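Long-range contact in putative tagatose-6-phosphate ketose/aldose isomerase (PDB 3C3J), which is of unknown function but belongs to the SIS-domain proteins, with two SIS domains, each built round a five-stranded parallel sheet: residues 48-59 with 99-110. Sequence-based numbering, arbitrary orientation.
Sequences LLRKENLRIILT and LNPAHPLLLISF
Arg55 bends at its second torsion (chi2 54°), and His103 sets its ring beside its own backbone N (chi1 -56°); together these turns bring guanidinium and imidazole face to face. The two planes are 7° apart with centres 3.6 Å from each other, a close parallel stack. Arg55 NH1, over the ring, also donates to Asn53 O at 2.9 Å; the acceptor lies near the guanidinium plane, so this bond helps fix the group's rotation. The Asn53 amide comes across the Pro104 ring at about a right angle, its ND2 3.4 Å from Pro104 CD, and a water joins that ND2 to Ala102 O.

Beyond this end, strands 55-59 and 105-110 run parallel, laced by six backbone hydrogen bonds from Arg55 N to Pro104 O through to Phe110 N to Thr59 O. On one face, Ile108 CD1 touches both Ile56 CG2 (3.3 Å) and Leu58 CD1 (3.4 Å), each closer than usual van der Waals contact. On the other, Ile57 rests on Leu105 and Leu107, and the Leu107 CD1 methyl reaches Thr59 CG2 at 3.6 Å.

This pair lies inside the parallel sheet of the first SIS domain: strand 82-85 flanks 55-59, strand 133-139 flanks 105-111, and helix 88-93 packs against Thr59 and Leu107.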
loop_
_atom_site.group_PDB
_atom_site.type_symbol
_atom_site.label_atom_id
_atom_site.label_comp_id
_atom_site.label_asym_id
_atom_site.label_seq_id
_atom_site.Cartn_x
_atom_site.Cartn_y
_atom_site.Cartn_z
ATOM N N LEU A 48 -5.461 -2.084 -29.216
ATOM C CA LEU A 48 -4.740 -1.408 -28.148
ATOM C C LEU A 48 -3.654 -2.302 -27.586
ATOM O O LEU A 48 -2.512 -1.884 -27.421
ATOM C CB LEU A 48 -5.693 -1.003 -27.020
ATOM C CG LEU A 48 -6.851 -0.100 -27.434
ATOM C CD1 LEU A 48 -7.654 0.318 -26.213
ATOM C CD2 LEU A 48 -6.303 1.110 -28.176
ATOM N N LEU A 49 -4.031 -3.538 -27.288
ATOM C CA LEU A 49 -3.144 -4.504 -26.686
ATOM C C LEU A 49 -1.983 -4.889 -27.596
ATOM O O LEU A 49 -0.990 -5.401 -27.116
ATOM C CB LEU A 49 -3.927 -5.749 -26.275
ATOM C CG LEU A 49 -4.955 -5.546 -25.142
ATOM C CD1 LEU A 49 -5.734 -6.840 -24.860
ATOM C CD2 LEU A 49 -4.301 -5.042 -23.869
ATOM N N ARG A 50 -2.106 -4.628 -28.897
ATOM C CA ARG A 50 -0.991 -4.833 -29.825
ATOM C C ARG A 50 0.075 -3.732 -29.724
ATOM O O ARG A 50 1.176 -3.906 -30.249
ATOM C CB ARG A 50 -1.495 -4.985 -31.274
ATOM C CG ARG A 50 -2.207 -6.342 -31.568
ATOM C CD ARG A 50 -1.324 -7.635 -31.287
ATOM N NE ARG A 50 -0.712 -8.255 -32.492
ATOM C CZ ARG A 50 0.388 -9.033 -32.500
ATOM N NH1 ARG A 50 1.051 -9.311 -31.368
ATOM N NH2 ARG A 50 0.847 -9.530 -33.662
ATOM N N LYS A 51 -0.232 -2.618 -29.050
ATOM C CA LYS A 51 0.741 -1.543 -28.833
ATOM C C LYS A 51 1.744 -1.948 -27.745
ATOM O O LYS A 51 1.403 -2.039 -26.563
ATOM C CB LYS A 51 0.039 -0.244 -28.447
ATOM C CG LYS A 51 -0.975 0.251 -29.455
ATOM C CD LYS A 51 -1.788 1.406 -28.939
ATOM C CE LYS A 51 -2.874 1.779 -29.926
ATOM N NZ LYS A 51 -2.303 2.339 -31.186
ATOM N N GLU A 52 2.972 -2.210 -28.179
ATOM C CA GLU A 52 4.099 -2.581 -27.318
ATOM C C GLU A 52 4.226 -1.720 -26.057
ATOM O O GLU A 52 4.448 -2.234 -24.947
ATOM C CB GLU A 52 5.403 -2.472 -28.145
ATOM C CG GLU A 52 6.736 -2.349 -27.330
ATOM C CD GLU A 52 7.778 -1.374 -27.950
ATOM O OE1 GLU A 52 8.026 -1.422 -29.189
ATOM O OE2 GLU A 52 8.369 -0.568 -27.179
ATOM N N ASN A 53 4.116 -0.408 -26.249
ATOM C CA ASN A 53 4.377 0.552 -25.194
ATOM C C ASN A 53 3.134 0.944 -24.355
ATOM O O ASN A 53 3.217 1.855 -23.540
ATOM C CB ASN A 53 5.030 1.801 -25.799
ATOM C CG ASN A 53 4.226 2.398 -26.988
ATOM O OD1 ASN A 53 3.316 1.756 -27.547
ATOM N ND2 ASN A 53 4.590 3.637 -27.388
ATOM N N LEU A 54 2.005 0.262 -24.560
ATOM C CA LEU A 54 0.781 0.555 -23.813
ATOM C C LEU A 54 0.990 0.375 -22.317
ATOM O O LEU A 54 1.558 -0.631 -21.874
ATOM C CB LEU A 54 -0.379 -0.331 -24.279
ATOM C CG LEU A 54 -1.738 -0.169 -23.592
ATOM C CD1 LEU A 54 -2.369 1.146 -23.958
ATOM C CD2 LEU A 54 -2.671 -1.377 -23.907
ATOM N N ARG A 55 0.550 1.376 -21.554
ATOM C CA ARG A 55 0.371 1.254 -20.094
ATOM C C ARG A 55 -1.105 1.001 -19.812
ATOM O O ARG A 55 -1.985 1.622 -20.431
ATOM C CB ARG A 55 0.819 2.524 -19.380
ATOM C CG ARG A 55 2.295 2.563 -19.028
ATOM C CD ARG A 55 3.215 2.321 -20.199
ATOM N NE ARG A 55 4.623 2.252 -19.769
ATOM C CZ ARG A 55 5.641 1.846 -20.537
ATOM N NH1 ARG A 55 5.451 1.480 -21.795
ATOM N NH2 ARG A 55 6.873 1.812 -20.037
ATOM N N ILE A 56 -1.385 0.102 -18.882
ATOM C CA ILE A 56 -2.756 -0.171 -18.482
ATOM C C ILE A 56 -2.821 0.118 -16.984
ATOM O O ILE A 56 -2.112 -0.490 -16.210
ATOM C CB ILE A 56 -3.194 -1.615 -18.765
ATOM C CG1 ILE A 56 -2.952 -2.027 -20.234
ATOM C CG2 ILE A 56 -4.655 -1.806 -18.388
ATOM C CD1 ILE A 56 -3.258 -3.480 -20.502
ATOM N N ILE A 57 -3.661 1.067 -16.589
ATOM C CA ILE A 57 -3.795 1.419 -15.183
ATOM C C ILE A 57 -5.178 1.033 -14.702
ATOM O O ILE A 57 -6.174 1.430 -15.300
ATOM C CB ILE A 57 -3.514 2.917 -14.928
ATOM C CG1 ILE A 57 -2.045 3.211 -15.186
ATOM C CG2 ILE A 57 -3.898 3.323 -13.478
ATOM C CD1 ILE A 57 -1.632 4.687 -15.061
ATOM N N LEU A 58 -5.239 0.265 -13.623
ATOM C CA LEU A 58 -6.499 -0.033 -12.949
ATOM C C LEU A 58 -6.685 1.003 -11.843
ATOM O O LEU A 58 -5.828 1.165 -10.986
ATOM C CB LEU A 58 -6.460 -1.436 -12.339
ATOM C CG LEU A 58 -6.804 -2.593 -13.251
ATOM C CD1 LEU A 58 -5.808 -2.721 -14.410
ATOM C CD2 LEU A 58 -6.909 -3.885 -12.434
ATOM N N THR A 59 -7.810 1.707 -11.862
ATOM C CA THR A 59 -8.030 2.773 -10.899
ATOM C C THR A 59 -9.432 2.734 -10.274
ATOM O O THR A 59 -10.429 2.443 -10.944
ATOM C CB THR A 59 -7.737 4.162 -11.539
ATOM O OG1 THR A 59 -7.615 5.146 -10.506
ATOM C CG2 THR A 59 -8.857 4.585 -12.567
ATOM N N LEU A 99 0.745 9.646 -14.503
ATOM C CA LEU A 99 0.233 9.654 -15.876
ATOM C C LEU A 99 1.361 10.058 -16.789
ATOM O O LEU A 99 1.924 11.156 -16.649
ATOM C CB LEU A 99 -0.944 10.633 -15.991
ATOM C CG LEU A 99 -2.152 10.226 -15.147
ATOM C CD1 LEU A 99 -3.186 11.379 -15.114
ATOM C CD2 LEU A 99 -2.762 8.916 -15.699
ATOM N N ASN A 100 1.730 9.162 -17.693
ATOM C CA ASN A 100 2.928 9.319 -18.506
ATOM C C ASN A 100 2.552 9.776 -19.918
ATOM O O ASN A 100 2.010 8.999 -20.703
ATOM C CB ASN A 100 3.706 8.000 -18.568
ATOM C CG ASN A 100 5.080 8.170 -19.204
ATOM O OD1 ASN A 100 5.302 9.084 -20.006
ATOM N ND2 ASN A 100 5.998 7.292 -18.857
ATOM N N PRO A 101 2.854 11.043 -20.257
ATOM C CA PRO A 101 2.499 11.551 -21.572
ATOM C C PRO A 101 3.211 10.890 -22.765
ATOM O O PRO A 101 2.815 11.122 -23.904
ATOM C CB PRO A 101 2.862 13.043 -21.484
ATOM C CG PRO A 101 2.921 13.342 -20.040
ATOM C CD PRO A 101 3.496 12.087 -19.440
ATOM N N ALA A 102 4.246 10.095 -22.509
ATOM C CA ALA A 102 5.099 9.546 -23.560
ATOM C C ALA A 102 4.645 8.196 -24.093
ATOM O O ALA A 102 5.238 7.713 -25.069
ATOM C CB ALA A 102 6.551 9.413 -23.040
ATOM N N HIS A 103 3.641 7.586 -23.457
ATOM C CA HIS A 103 3.138 6.267 -23.846
ATOM C C HIS A 103 1.621 6.291 -23.981
ATOM O O HIS A 103 0.961 7.097 -23.314
ATOM C CB HIS A 103 3.467 5.200 -22.800
ATOM C CG HIS A 103 4.919 5.084 -22.483
ATOM N ND1 HIS A 103 5.867 4.782 -23.431
ATOM C CD2 HIS A 103 5.583 5.223 -21.315
ATOM C CE1 HIS A 103 7.057 4.755 -22.864
ATOM N NE2 HIS A 103 6.910 4.996 -21.574
ATOM N N PRO A 104 1.062 5.372 -24.782
ATOM C CA PRO A 104 -0.382 5.260 -24.767
ATOM C C PRO A 104 -0.837 4.714 -23.410
ATOM O O PRO A 104 -0.057 4.067 -22.694
ATOM C CB PRO A 104 -0.706 4.278 -25.918
ATOM C CG PRO A 104 0.587 4.081 -26.677
ATOM C CD PRO A 104 1.680 4.388 -25.703
ATOM N N LEU A 105 -2.065 5.042 -23.042
ATOM C CA LEU A 105 -2.662 4.571 -21.801
ATOM C C LEU A 105 -4.051 3.988 -22.030
ATOM O O LEU A 105 -4.869 4.563 -22.748
ATOM C CB LEU A 105 -2.780 5.740 -20.824
ATOM C CG LEU A 105 -3.537 5.523 -19.512
ATOM C CD1 LEU A 105 -2.894 4.435 -18.643
ATOM C CD2 LEU A 105 -3.656 6.808 -18.717
ATOM N N LEU A 106 -4.336 2.875 -21.360
ATOM C CA LEU A 106 -5.672 2.346 -21.240
ATOM C C LEU A 106 -6.011 2.444 -19.755
ATOM O O LEU A 106 -5.354 1.803 -18.929
ATOM C CB LEU A 106 -5.747 0.889 -21.698
ATOM C CG LEU A 106 -7.099 0.188 -21.476
ATOM C CD1 LEU A 106 -8.271 0.965 -22.128
ATOM C CD2 LEU A 106 -7.066 -1.296 -21.930
ATOM N N LEU A 107 -7.001 3.248 -19.431
ATOM C CA LEU A 107 -7.420 3.447 -18.039
ATOM C C LEU A 107 -8.661 2.621 -17.763
ATOM O O LEU A 107 -9.715 2.829 -18.393
ATOM C CB LEU A 107 -7.703 4.926 -17.742
ATOM C CG LEU A 107 -7.928 5.299 -16.276
ATOM C CD1 LEU A 107 -6.648 5.027 -15.435
ATOM C CD2 LEU A 107 -8.400 6.760 -16.152
ATOM N N ILE A 108 -8.528 1.681 -16.826
ATOM C CA ILE A 108 -9.649 0.846 -16.399
ATOM C C ILE A 108 -10.215 1.464 -15.110
ATOM O O ILE A 108 -9.566 1.448 -14.066
ATOM C CB ILE A 108 -9.218 -0.602 -16.186
ATOM C CG1 ILE A 108 -8.610 -1.161 -17.477
ATOM C CG2 ILE A 108 -10.426 -1.468 -15.758
ATOM C CD1 ILE A 108 -7.708 -2.316 -17.222
ATOM N N SER A 109 -11.380 2.089 -15.216
ATOM C CA SER A 109 -11.945 2.871 -14.108
ATOM C C SER A 109 -13.057 2.051 -13.468
ATOM O O SER A 109 -14.043 1.746 -14.117
ATOM C CB SER A 109 -12.515 4.203 -14.621
ATOM O OG SER A 109 -11.499 5.149 -14.979
ATOM N N PHE A 110 -12.893 1.693 -12.197
ATOM C CA PHE A 110 -13.931 1.053 -11.406
ATOM C C PHE A 110 -14.751 2.084 -10.639
ATOM O O PHE A 110 -14.204 2.952 -9.976
ATOM C CB PHE A 110 -13.284 0.087 -10.411
ATOM C CG PHE A 110 -12.528 -1.017 -11.056
ATOM C CD1 PHE A 110 -13.196 -2.037 -11.705
ATOM C CD2 PHE A 110 -11.136 -1.050 -11.017
ATOM C CE1 PHE A 110 -12.508 -3.073 -12.300
ATOM C CE2 PHE A 110 -10.428 -2.100 -11.629
ATOM C CZ PHE A 110 -11.116 -3.104 -12.273
HETATM O O HOH W 1 6.335 4.794 -25.801
#